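Probable GGDEF family protein (Chromobacterium violaceum, PDB 3NJA) is a probable GGDEF-family signalling protein, of unknown function in detail, whose PAS domain probably senses a signal and passes it to a diguanylate cyclase-type output domain. Local coordinates at residues 38-43 and 52-57. Sequence-based numbering, arbitrary orientation. Where two conformers were deposited one is given.
Sequences DIFGTD and DAYFQR
The F40 ring takes R57 at its edge, where CB of R57 lies near the ring plane, 3.9 Å from CD1 of F40. At the far end of the F40 ring, CZ reaches the edge of the Y54 ring, 4.1 Å from CD1 of Y54, and the two side chains cross at a slant. On the other side of Y54, its CE2 sits over the centre of one face of the F55 ring, 3.6 Å above the plane. The W32 ring also meets F40, their planes about 35° apart. Phenylalanine suits position 40 because a flat, wholly apolar group can bridge from helix 34-40 to helix 51-56.

Arginine suits a partly exposed site: CB and CD of R57 give apolar surface, while F40 O lies at the guanidinium edge. The chain bends at chi2 (-90°) and chi3, carrying CD past CG2 of T42 at 4.1 Å; the guanidinium plane stands 57° from the F40 ring. T42 OG1 is hydrogen-bonded to ND1 of H37. G41 leaves the helix with positive phi, which glycine adopts easily. I86 and R88 of the second subunit pack on F40 and R57, setting this joint between two short helices of the PAS fold, between strands 30-32 and 80-87, against another copy of the protein.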
ATOM      1  N   ASP B  38      22.208 -20.232  -1.630  1.00 76.96           N
ATOM      2  CA  ASP B  38      21.796 -21.510  -2.182  1.00 77.35           C
ATOM      3  C   ASP B  38      20.833 -21.314  -3.342  1.00 77.92           C
ATOM      4  O   ASP B  38      20.910 -22.024  -4.337  1.00 80.57           O
ATOM      5  CB  ASP B  38      21.181 -22.405  -1.100  1.00 75.58           C
ATOM      6  CG  ASP B  38      22.229 -23.002  -0.162  1.00 81.42           C
ATOM      7  OD1 ASP B  38      23.437 -22.941  -0.485  1.00 86.42           O
ATOM      8  OD2 ASP B  38      21.842 -23.533   0.902  1.00 83.23           O
ATOM      9  N   ILE B  39      19.929 -20.350  -3.235  1.00 73.77           N
ATOM     10  CA  ILE B  39      19.005 -20.154  -4.341  1.00 74.91           C
ATOM     11  C   ILE B  39      19.703 -19.440  -5.503  1.00 69.68           C
ATOM     12  O   ILE B  39      19.316 -19.592  -6.667  1.00 68.70           O
ATOM     13  CB  ILE B  39      17.691 -19.463  -3.914  1.00 79.16           C
ATOM     14  CG1 ILE B  39      17.526 -18.119  -4.607  1.00 79.53           C
ATOM     15  CG2 ILE B  39      17.620 -19.285  -2.399  1.00 83.83           C
ATOM     16  CD1 ILE B  39      16.293 -17.405  -4.128  1.00 82.36           C
ATOM     17  N   PHE B  40      20.769 -18.712  -5.184  1.00 58.83           N
ATOM     18  CA  PHE B  40      21.545 -18.024  -6.212  1.00 58.72           C
ATOM     19  C   PHE B  40      22.626 -18.870  -6.879  1.00 64.98           C
ATOM     20  O   PHE B  40      23.155 -18.486  -7.924  1.00 63.87           O
ATOM     21  CB  PHE B  40      22.163 -16.738  -5.666  1.00 40.73           C
ATOM     22  CG  PHE B  40      21.249 -15.564  -5.764  1.00 50.61           C
ATOM     23  CD1 PHE B  40      21.380 -14.658  -6.804  1.00 42.40           C
ATOM     24  CD2 PHE B  40      20.229 -15.381  -4.828  1.00 43.88           C
ATOM     25  CE1 PHE B  40      20.527 -13.571  -6.904  1.00 45.32           C
ATOM     26  CE2 PHE B  40      19.370 -14.315  -4.934  1.00 46.03           C
ATOM     27  CZ  PHE B  40      19.523 -13.399  -5.975  1.00 46.93           C
ATOM     28  N   GLY B  41      22.953 -20.001  -6.259  1.00 68.56           N
ATOM     29  CA  GLY B  41      24.011 -20.875  -6.723  1.00 65.43           C
ATOM     30  C   GLY B  41      25.390 -20.281  -6.493  1.00 77.36           C
ATOM     31  O   GLY B  41      26.313 -20.515  -7.275  1.00 86.55           O
ATOM     32  N   THR B  42      25.539 -19.512  -5.422  1.00 77.91           N
ATOM     33  CA  THR B  42      26.807 -18.849  -5.141  1.00 73.72           C
ATOM     34  C   THR B  42      27.477 -19.362  -3.880  1.00 79.43           C
ATOM     35  O   THR B  42      26.905 -20.148  -3.122  1.00 81.85           O
ATOM     36  CB  THR B  42      26.632 -17.331  -5.005  1.00 75.52           C
ATOM     37  OG1 THR B  42      25.583 -17.047  -4.061  1.00 77.36           O
ATOM     38  CG2 THR B  42      26.296 -16.723  -6.358  1.00 71.20           C
ATOM     39  N   ASP B  43      28.700 -18.897  -3.659  1.00 84.07           N
ATOM     40  CA  ASP B  43      29.453 -19.284  -2.483  1.00 89.13           C
ATOM     41  C   ASP B  43      29.531 -18.114  -1.527  1.00 88.42           C
ATOM     42  O   ASP B  43      29.875 -16.995  -1.916  1.00 77.24           O
ATOM     43  CB  ASP B  43      30.860 -19.747  -2.867  1.00 97.98           C
ATOM     44  CG  ASP B  43      31.574 -20.454  -1.729  1.00109.67           C
ATOM     45  OD1 ASP B  43      31.570 -19.921  -0.595  1.00112.85           O
ATOM     46  OD2 ASP B  43      32.141 -21.544  -1.971  1.00113.33           O
ATOM     47  N   ASP B  52      25.452  -4.271  -6.498  1.00 62.79           N
ATOM     48  CA  ASP B  52      25.805  -4.495  -7.899  0.52 63.38           C
ATOM     49  C   ASP B  52      25.968  -5.975  -8.167  1.00 62.17           C
ATOM     50  O   ASP B  52      25.442  -6.493  -9.155  1.00 65.82           O
ATOM     51  CB  ASP B  52      27.088  -3.789  -8.326  0.52 64.85           C
ATOM     52  CG  ASP B  52      27.512  -4.186  -9.740  0.52 64.13           C
ATOM     53  OD1 ASP B  52      26.685  -4.019 -10.667  0.52 62.41           O
ATOM     54  OD2 ASP B  52      28.647  -4.688  -9.922  0.52 54.06           O
ATOM     55  N   ALA B  53      26.686  -6.660  -7.280  1.00 55.49           N
ATOM     56  CA  ALA B  53      26.924  -8.090  -7.451  1.00 55.35           C
ATOM     57  C   ALA B  53      25.599  -8.791  -7.661  1.00 54.85           C
ATOM     58  O   ALA B  53      25.468  -9.696  -8.483  1.00 51.42           O
ATOM     59  CB  ALA B  53      27.637  -8.667  -6.254  1.00 58.66           C
ATOM     60  N   TYR B  54      24.604  -8.351  -6.908  1.00 60.60           N
ATOM     61  CA  TYR B  54      23.273  -8.919  -7.004  1.00 55.79           C
ATOM     62  C   TYR B  54      22.710  -8.694  -8.411  1.00 52.15           C
ATOM     63  O   TYR B  54      22.129  -9.597  -9.010  1.00 55.54           O
ATOM     64  CB  TYR B  54      22.385  -8.308  -5.916  1.00 48.38           C
ATOM     65  CG  TYR B  54      20.925  -8.205  -6.256  1.00 38.06           C
ATOM     66  CD1 TYR B  54      20.091  -9.313  -6.166  1.00 36.54           C
ATOM     67  CD2 TYR B  54      20.372  -6.996  -6.650  1.00 49.13           C
ATOM     68  CE1 TYR B  54      18.744  -9.225  -6.471  1.00 47.67           C
ATOM     69  CE2 TYR B  54      19.016  -6.886  -6.945  1.00 55.91           C
ATOM     70  CZ  TYR B  54      18.209  -8.004  -6.856  1.00 57.47           C
ATOM     71  OH  TYR B  54      16.868  -7.903  -7.156  1.00 67.42           O
ATOM     72  N   PHE B  55      22.918  -7.502  -8.956  1.00 42.97           N
ATOM     73  CA  PHE B  55      22.326  -7.178 -10.239  1.00 41.81           C
ATOM     74  C   PHE B  55      22.992  -7.938 -11.384  1.00 47.48           C
ATOM     75  O   PHE B  55      22.336  -8.246 -12.368  1.00 54.83           O
ATOM     76  CB  PHE B  55      22.341  -5.668 -10.473  1.00 49.00           C
ATOM     77  CG  PHE B  55      21.151  -4.968  -9.902  1.00 53.27           C
ATOM     78  CD1 PHE B  55      19.914  -5.088 -10.506  1.00 52.65           C
ATOM     79  CD2 PHE B  55      21.262  -4.195  -8.753  1.00 60.77           C
ATOM     80  CE1 PHE B  55      18.790  -4.441  -9.966  1.00 65.95           C
ATOM     81  CE2 PHE B  55      20.155  -3.540  -8.216  1.00 57.20           C
ATOM     82  CZ  PHE B  55      18.916  -3.665  -8.822  1.00 57.12           C
ATOM     83  N   GLN B  56      24.283  -8.239 -11.238  1.00 43.27           N
ATOM     84  CA  GLN B  56      25.014  -9.076 -12.191  1.00 59.94           C
ATOM     85  C   GLN B  56      24.462 -10.502 -12.235  1.00 64.30           C
ATOM     86  O   GLN B  56      24.705 -11.240 -13.203  1.00 66.72           O
ATOM     87  CB  GLN B  56      26.518  -9.112 -11.857  1.00 54.64           C
ATOM     88  CG  GLN B  56      27.230  -7.774 -11.956  1.00 53.10           C
ATOM     89  CD  GLN B  56      27.022  -7.102 -13.307  1.00 67.59           C
ATOM     90  OE1 GLN B  56      26.823  -5.887 -13.378  1.00 69.47           O
ATOM     91  NE2 GLN B  56      27.056  -7.893 -14.389  1.00 74.61           N
ATOM     92  N   ARG B  57      23.722 -10.885 -11.190  1.00 60.45           N
ATOM     93  CA  ARG B  57      23.158 -12.239 -11.096  1.00 55.62           C
ATOM     94  C   ARG B  57      21.690 -12.262 -11.511  1.00 51.15           C
ATOM     95  O   ARG B  57      21.059 -13.323 -11.583  1.00 47.78           O
ATOM     96  CB  ARG B  57      23.329 -12.816  -9.685  1.00 52.32           C
ATOM     97  CG  ARG B  57      24.766 -13.214  -9.331  1.00 62.62           C
ATOM     98  CD  ARG B  57      25.050 -14.665  -9.708  1.00 78.16           C
ATOM     99  NE  ARG B  57      26.007 -14.792 -10.805  1.00 86.46           N
ATOM    100  CZ  ARG B  57      26.116 -15.863 -11.592  1.00 90.65           C
ATOM    101  NH1 ARG B  57      25.320 -16.908 -11.411  1.00 88.84           N
ATOM    102  NH2 ARG B  57      27.020 -15.886 -12.565  1.00 96.19           N
TER